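PDB 6F74: alcohol oxidase from Myceliophthora thermophila, which binds FAD as a VAO-type flavoprotein and probably works as an oxygen-dependent oxidase. Local coordinates for residues Tyr210-Arg213 and Asp214-Val218; Asp414-Ser417 and Phe418-Ala421. One frame throughout, in Å; residues are numbered along the deposited sequence.

Contact 1. Residues Tyr210-Arg213 and Asp214-Val218; sequences YQWR and DVYTV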
ATOM      1  N   TYR A 210       1.229  -8.678  12.643  1.00 20.97           N
ATOM      2  CA  TYR A 210       2.471  -9.118  12.069  1.00 21.08           C
ATOM      3  C   TYR A 210       2.718  -8.432  10.717  1.00 20.58           C
ATOM      4  O   TYR A 210       1.805  -7.856  10.109  1.00 20.23           O
ATOM      5  CB  TYR A 210       2.478 -10.641  11.956  1.00 21.74           C
ATOM      6  CG  TYR A 210       2.670 -11.334  13.275  1.00 22.35           C
ATOM      7  CD1 TYR A 210       3.957 -11.554  13.784  1.00 22.65           C
ATOM      8  CD2 TYR A 210       1.580 -11.771  14.030  1.00 22.70           C
ATOM      9  CE1 TYR A 210       4.161 -12.179  14.990  1.00 23.27           C
ATOM     10  CE2 TYR A 210       1.769 -12.416  15.246  1.00 23.32           C
ATOM     11  CZ  TYR A 210       3.066 -12.610  15.726  1.00 23.60           C
ATOM     12  OH  TYR A 210       3.275 -13.259  16.935  1.00 24.30           O
ATOM     13  N   GLN A 211       3.968  -8.475  10.297  1.00 20.59           N
ATOM     14  CA  GLN A 211       4.381  -8.027   8.964  1.00 20.25           C
ATOM     15  C   GLN A 211       4.429  -9.253   8.066  1.00 20.59           C
ATOM     16  O   GLN A 211       4.368 -10.390   8.559  1.00 21.13           O
ATOM     17  CB  GLN A 211       5.716  -7.321   9.044  1.00 20.13           C
ATOM     18  CG  GLN A 211       5.636  -6.025   9.833  1.00 19.80           C
ATOM     19  CD  GLN A 211       7.015  -5.519  10.233  1.00 19.89           C
ATOM     20  OE1 GLN A 211       7.586  -6.008  11.198  1.00 20.29           O
ATOM     21  NE2 GLN A 211       7.540  -4.522   9.514  1.00 19.57           N
ATOM     22  N   TRP A 212       4.471  -9.032   6.753  1.00 20.33           N
ATOM     23  CA  TRP A 212       4.572 -10.153   5.808  1.00 20.65           C
ATOM     24  C   TRP A 212       5.807 -11.028   6.037  1.00 21.13           C
ATOM     25  O   TRP A 212       5.727 -12.272   5.904  1.00 21.66           O
ATOM     26  CB  TRP A 212       4.487  -9.693   4.353  1.00 20.30           C
ATOM     27  CG  TRP A 212       3.074  -9.449   4.009  1.00 20.13           C
ATOM     28  CD1 TRP A 212       2.497  -8.265   3.734  1.00 19.68           C
ATOM     29  CD2 TRP A 212       2.035 -10.434   3.979  1.00 20.52           C
ATOM     30  NE1 TRP A 212       1.144  -8.440   3.520  1.00 19.75           N
ATOM     31  CE2 TRP A 212       0.839  -9.765   3.674  1.00 20.27           C
ATOM     32  CE3 TRP A 212       2.003 -11.814   4.184  1.00 21.12           C
ATOM     33  CZ2 TRP A 212      -0.378 -10.425   3.556  1.00 20.60           C
ATOM     34  CZ3 TRP A 212       0.785 -12.475   4.060  1.00 21.46           C
ATOM     35  CH2 TRP A 212      -0.386 -11.780   3.755  1.00 21.19           C
ATOM     36  N   ARG A 213       6.911 -10.405   6.434  1.00 21.04           N
ATOM     37  CA  ARG A 213       8.123 -11.159   6.727  1.00 21.56           C
ATOM     38  C   ARG A 213       7.823 -12.308   7.704  1.00 22.20           C
ATOM     39  O   ARG A 213       8.235 -13.428   7.483  1.00 22.76           O
ATOM     40  CB  ARG A 213       9.196 -10.255   7.308  1.00 21.46           C
ATOM     41  CG  ARG A 213      10.558 -10.918   7.265  1.00 21.99           C
ATOM     42  CD  ARG A 213      11.634  -9.877   7.649  1.00 21.88           C
ATOM     43  NE  ARG A 213      11.934  -8.957   6.526  1.00 21.41           N
ATOM     44  CZ  ARG A 213      12.604  -9.317   5.436  1.00 21.54           C
ATOM     45  NH1 ARG A 213      13.111 -10.565   5.328  1.00 22.12           N
ATOM     46  NH2 ARG A 213      12.825  -8.426   4.459  1.00 21.14           N
ATOM     47  N   ASP A 214       7.057 -12.020   8.739  1.00 22.15           N
ATOM     48  CA  ASP A 214       6.787 -12.981   9.822  1.00 22.80           C
ATOM     49  C   ASP A 214       5.907 -14.118   9.314  1.00 23.18           C
ATOM     50  O   ASP A 214       6.118 -15.281   9.648  1.00 23.91           O
ATOM     51  CB  ASP A 214       6.094 -12.264  10.991  1.00 22.60           C
ATOM     52  CG  ASP A 214       6.830 -11.000  11.437  1.00 22.18           C
ATOM     53  OD1 ASP A 214       7.984 -11.107  11.865  1.00 22.50           O
ATOM     54  OD2 ASP A 214       6.272  -9.873  11.353  1.00 21.59           O
ATOM     55  N   VAL A 215       4.929 -13.763   8.484  1.00 22.76           N
ATOM     56  CA  VAL A 215       3.979 -14.712   7.917  1.00 23.10           C
ATOM     57  C   VAL A 215       4.691 -15.647   6.944  1.00 23.48           C
ATOM     58  O   VAL A 215       4.482 -16.885   6.955  1.00 24.18           O
ATOM     59  CB  VAL A 215       2.804 -13.975   7.234  1.00 22.56           C
ATOM     60  CG1 VAL A 215       1.812 -14.944   6.580  1.00 22.98           C
ATOM     61  CG2 VAL A 215       2.067 -13.139   8.254  1.00 22.30           C
ATOM     62  N   TYR A 216       5.572 -15.065   6.147  1.00 23.07           N
ATOM     63  CA  TYR A 216       6.338 -15.818   5.163  1.00 23.37           C
ATOM     64  C   TYR A 216       7.237 -16.910   5.755  1.00 24.18           C
ATOM     65  O   TYR A 216       7.404 -17.971   5.171  1.00 24.71           O
ATOM     66  CB  TYR A 216       7.190 -14.836   4.343  1.00 22.80           C
ATOM     67  CG  TYR A 216       6.455 -13.993   3.305  1.00 22.17           C
ATOM     68  CD1 TYR A 216       5.138 -14.264   2.894  1.00 22.16           C
ATOM     69  CD2 TYR A 216       7.128 -12.956   2.673  1.00 21.66           C
ATOM     70  CE1 TYR A 216       4.513 -13.512   1.920  1.00 21.67           C
ATOM     71  CE2 TYR A 216       6.515 -12.197   1.694  1.00 21.17           C
ATOM     72  CZ  TYR A 216       5.221 -12.469   1.311  1.00 21.17           C
ATOM     73  OH  TYR A 216       4.658 -11.711   0.311  1.00 20.75           O
ATOM     74  N   THR A 217       7.839 -16.630   6.902  1.00 24.31           N
ATOM     75  CA  THR A 217       8.683 -17.620   7.592  1.00 25.16           C
ATOM     76  C   THR A 217       7.903 -18.900   7.953  1.00 25.93           C
ATOM     77  O   THR A 217       8.402 -20.006   7.811  1.00 26.69           O
ATOM     78  CB  THR A 217       9.281 -16.964   8.858  1.00 25.15           C
ATOM     79  OG1 THR A 217      10.139 -15.900   8.454  1.00 24.59           O
ATOM     80  CG2 THR A 217      10.060 -17.963   9.740  1.00 26.12           C
ATOM     81  N   VAL A 218       6.665 -18.733   8.407  1.00 25.78           N
ATOM     82  CA  VAL A 218       5.800 -19.872   8.758  1.00 26.55           C
ATOM     83  C   VAL A 218       5.283 -20.597   7.518  1.00 26.73           C
ATOM     84  O   VAL A 218       5.218 -21.837   7.489  1.00 27.60           O
ATOM     85  CB  VAL A 218       4.649 -19.425   9.682  1.00 26.38           C
ATOM     86  CG1 VAL A 218       3.672 -20.567   9.943  1.00 27.20           C
ATOM     87  CG2 VAL A 218       5.229 -18.938  11.013  1.00 26.42           C
TER
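Tyr210 and Gln211 meet Asp214, and Trp212 meets Val215 and Tyr216, where the chain, leaving strand 203-208, enters the first turns of helix 212-221 within the FAD-binding domain; the contact is local, between side chains three and four residues apart. Gln211 stands at the N-cap. Asp214, three residues on, folds its carboxylate back so that OD2 accepts Gln211 N at 2.9 Å through its anti lone pair; with CG beside its own backbone N (chi1 -51°), the short aspartate side chain is well suited to this reach. The ring of Tyr210 crosses the same side chain at about a right angle, CD1 lying 3.6 Å from Asp214 CB, while its hydroxyl bonds to Gly181 N. Gln211 NE2 bonds to Ser233 O.

On the buried side, Trp212 and Val215 run side by side, Trp212 CZ3 meeting Val215 CG1 at 3.7 Å. Tyr216 crosses the indole obliquely, its CE1 3.8 Å from Trp212 CE3 and the ring planes 34° apart. Its main chain is tied to the same residue, Tyr216 N giving a nearly straight bond of 2.8 Å to Trp212 O, an oxygen that also lies over one face of the tyrosine ring. The phenol OH bonds to Gly229 O. A leucine in place of Tyr216 would probably cost Gly229 O one of its two tyrosine hydroxyls and open a gap beside the indole.

On the exposed side, Arg213 O takes both Thr217 N and Thr217 OG1, each 3.3 Å away, from opposite faces of its plane. The chemistry is thus divided by position: the negative charge of Asp214 probably interacts favourably with the positive N-terminal end of the helix dipole, while aromatic and branched apolar groups fill the interior.

Contact 2. Residues Asp414-Ser417 and Phe418-Ala421; sequences DYWS and FYWA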
ATOM      1  N   ASP A 414      10.844 -23.960  -6.601  1.00 27.16           N
ATOM      2  CA  ASP A 414       9.662 -23.730  -5.739  1.00 26.98           C
ATOM      3  C   ASP A 414       9.341 -22.260  -5.657  1.00 26.00           C
ATOM      4  O   ASP A 414      10.073 -21.419  -6.200  1.00 25.50           O
ATOM      5  CB  ASP A 414       9.825 -24.348  -4.307  1.00 27.59           C
ATOM      6  CG  ASP A 414      10.448 -23.385  -3.300  1.00 27.13           C
ATOM      7  OD1 ASP A 414      11.605 -22.987  -3.504  1.00 27.00           O
ATOM      8  OD2 ASP A 414       9.786 -23.029  -2.299  1.00 26.96           O
ATOM      9  N   TYR A 415       8.242 -21.927  -4.998  1.00 25.77           N
ATOM     10  CA  TYR A 415       7.843 -20.550  -4.881  1.00 24.91           C
ATOM     11  C   TYR A 415       8.863 -19.687  -4.107  1.00 24.55           C
ATOM     12  O   TYR A 415       9.160 -18.545  -4.489  1.00 23.90           O
ATOM     13  CB  TYR A 415       6.473 -20.451  -4.203  1.00 24.86           C
ATOM     14  CG  TYR A 415       6.012 -19.026  -4.099  1.00 24.02           C
ATOM     15  CD1 TYR A 415       5.545 -18.354  -5.233  1.00 23.57           C
ATOM     16  CD2 TYR A 415       6.073 -18.331  -2.896  1.00 23.73           C
ATOM     17  CE1 TYR A 415       5.106 -17.050  -5.168  1.00 22.89           C
ATOM     18  CE2 TYR A 415       5.659 -17.009  -2.812  1.00 23.01           C
ATOM     19  CZ  TYR A 415       5.180 -16.366  -3.956  1.00 22.60           C
ATOM     20  OH  TYR A 415       4.746 -15.067  -3.908  1.00 21.98           O
ATOM     21  N   TRP A 416       9.361 -20.213  -2.994  1.00 25.02           N
ATOM     22  CA  TRP A 416      10.134 -19.392  -2.075  1.00 24.74           C
ATOM     23  C   TRP A 416      11.524 -19.051  -2.540  1.00 24.69           C
ATOM     24  O   TRP A 416      11.961 -17.920  -2.300  1.00 24.17           O
ATOM     25  CB  TRP A 416      10.163 -19.993  -0.685  1.00 25.29           C
ATOM     26  CG  TRP A 416       8.796 -19.986  -0.106  1.00 25.20           C
ATOM     27  CD1 TRP A 416       7.997 -21.069   0.106  1.00 25.84           C
ATOM     28  CD2 TRP A 416       8.033 -18.842   0.255  1.00 24.49           C
ATOM     29  NE1 TRP A 416       6.784 -20.663   0.592  1.00 25.57           N
ATOM     30  CE2 TRP A 416       6.784 -19.300   0.701  1.00 24.73           C
ATOM     31  CE3 TRP A 416       8.281 -17.461   0.237  1.00 23.73           C
ATOM     32  CZ2 TRP A 416       5.785 -18.436   1.128  1.00 24.22           C
ATOM     33  CZ3 TRP A 416       7.284 -16.603   0.661  1.00 23.22           C
ATOM     34  CH2 TRP A 416       6.049 -17.092   1.095  1.00 23.46           C
ATOM     35  N   SER A 417      12.215 -19.978  -3.201  1.00 25.26           N
ATOM     36  CA  SER A 417      13.523 -19.642  -3.792  1.00 25.24           C
ATOM     37  C   SER A 417      13.322 -18.569  -4.882  1.00 24.49           C
ATOM     38  O   SER A 417      14.135 -17.643  -5.013  1.00 24.17           O
ATOM     39  CB  SER A 417      14.220 -20.885  -4.356  1.00 26.04           C
ATOM     40  OG  SER A 417      13.484 -21.455  -5.447  1.00 26.10           O
ATOM     41  N   PHE A 418      12.223 -18.694  -5.630  1.00 24.28           N
ATOM     42  CA  PHE A 418      11.816 -17.699  -6.615  1.00 23.63           C
ATOM     43  C   PHE A 418      11.537 -16.359  -5.937  1.00 22.98           C
ATOM     44  O   PHE A 418      12.010 -15.315  -6.400  1.00 22.56           O
ATOM     45  CB  PHE A 418      10.579 -18.158  -7.435  1.00 23.65           C
ATOM     46  CG  PHE A 418       9.677 -17.019  -7.835  1.00 22.97           C
ATOM     47  CD1 PHE A 418      10.064 -16.132  -8.829  1.00 22.57           C
ATOM     48  CD2 PHE A 418       8.476 -16.783  -7.162  1.00 22.78           C
ATOM     49  CE1 PHE A 418       9.260 -15.032  -9.161  1.00 22.02           C
ATOM     50  CE2 PHE A 418       7.675 -15.696  -7.484  1.00 22.22           C
ATOM     51  CZ  PHE A 418       8.057 -14.823  -8.489  1.00 21.85           C
ATOM     52  N   TYR A 419      10.745 -16.395  -4.870  1.00 22.96           N
ATOM     53  CA  TYR A 419      10.258 -15.181  -4.242  1.00 22.37           C
ATOM     54  C   TYR A 419      11.431 -14.338  -3.800  1.00 22.21           C
ATOM     55  O   TYR A 419      11.496 -13.139  -4.078  1.00 21.70           O
ATOM     56  CB  TYR A 419       9.343 -15.458  -3.040  1.00 22.47           C
ATOM     57  CG  TYR A 419       8.899 -14.184  -2.372  1.00 21.90           C
ATOM     58  CD1 TYR A 419       7.850 -13.423  -2.902  1.00 21.43           C
ATOM     59  CD2 TYR A 419       9.587 -13.676  -1.293  1.00 21.85           C
ATOM     60  CE1 TYR A 419       7.469 -12.217  -2.315  1.00 20.94           C
ATOM     61  CE2 TYR A 419       9.222 -12.479  -0.701  1.00 21.35           C
ATOM     62  CZ  TYR A 419       8.161 -11.751  -1.216  1.00 20.89           C
ATOM     63  OH  TYR A 419       7.825 -10.525  -0.634  1.00 20.44           O
ATOM     64  N   TRP A 420      12.338 -14.969  -3.077  1.00 22.71           N
ATOM     65  CA  TRP A 420      13.453 -14.239  -2.482  1.00 22.67           C
ATOM     66  C   TRP A 420      14.485 -13.780  -3.510  1.00 22.62           C
ATOM     67  O   TRP A 420      15.171 -12.777  -3.289  1.00 22.42           O
ATOM     68  CB  TRP A 420      14.094 -15.064  -1.374  1.00 23.31           C
ATOM     69  CG  TRP A 420      13.136 -15.242  -0.177  1.00 23.33           C
ATOM     70  CD1 TRP A 420      12.560 -16.407   0.271  1.00 23.84           C
ATOM     71  CD2 TRP A 420      12.645 -14.212   0.673  1.00 22.85           C
ATOM     72  NE1 TRP A 420      11.746 -16.155   1.352  1.00 23.70           N
ATOM     73  CE2 TRP A 420      11.804 -14.819   1.634  1.00 23.09           C
ATOM     74  CE3 TRP A 420      12.863 -12.819   0.739  1.00 22.30           C
ATOM     75  CZ2 TRP A 420      11.166 -14.086   2.636  1.00 22.76           C
ATOM     76  CZ3 TRP A 420      12.236 -12.092   1.731  1.00 21.98           C
ATOM     77  CH2 TRP A 420      11.401 -12.727   2.679  1.00 22.20           C
ATOM     78  N   ALA A 421      14.591 -14.504  -4.617  1.00 22.86           N
ATOM     79  CA  ALA A 421      15.494 -14.135  -5.691  1.00 22.85           C
ATOM     80  C   ALA A 421      14.953 -12.966  -6.518  1.00 22.21           C
ATOM     81  O   ALA A 421      15.691 -12.087  -6.847  1.00 22.07           O
ATOM     82  CB  ALA A 421      15.753 -15.340  -6.577  1.00 23.35           C
TER
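Asp414 caps the helix 415-422 in which Tyr415, Trp416, Phe418, Tyr419 and Trp420 form an aromatic cluster. Its carboxylate serves the N-H groups at the helix start: OD2 accepts Trp416 N, and OD1 takes both Ser417 N and Ser417 OG, each at 3.1 Å and from the same face of the carboxylate.

Tyr415 comes next, its CG anti to the backbone N (chi1 -178°), an orientation in which the ring takes the edge of Phe418 on its face in an offset edge-to-face pair, with planes at 62° and Tyr415 CE1 3.7 Å from Phe418 CE2. Tyr419 runs alongside, its CD1 3.7 Å from Tyr415 OH, but the two rings barely overlap.

Trp416 presents its indole edge to the face of Tyr419 and lies side by side with Trp420, whose NE1 is 3.9 Å from Trp416 CE3 and bonds to Gln220 OE1. The wide indoles reach from this helix to helix 212-221, Trp416 to Ala219 and Gln220, Trp420 to Arg213. Ser417 is small and polar, fit for the cap, and its carbonyl receives Ala421 N.

Around the helix, Phe418 and Ala421 pack on Tyr412 of strand 403-412, and Phe418 also meets Trp376 of strand 370-378 edge-to-face. Trp416, bonded through NE1 to Val224 O, and Trp420 face helix 212-221.

In the fold
Contacts 1 and 2, whose centres lie about 15 Å apart, are early turns of helices 212-221 and 415-422, and their side chains meet directly. Tyr216 is the main bridge: its ring forms edge-to-face pairs with both Trp416 and Tyr419, CD1 lying 3.5 Å from Trp416 CH2. Tyr216 and Tyr419 also share Gly229 O as hydrogen-bond acceptor, next to Gly230 of the FAD site. Gln211 and Tyr419 each bring a side chain to about 7 Å from the bound FAD (nearest atoms), while Trp212 packs edge-to-face on the FAD-binding Trp240. The paired helices thus join the FAD-binding domain to the region of the seven-stranded sheet, close to the cofactor.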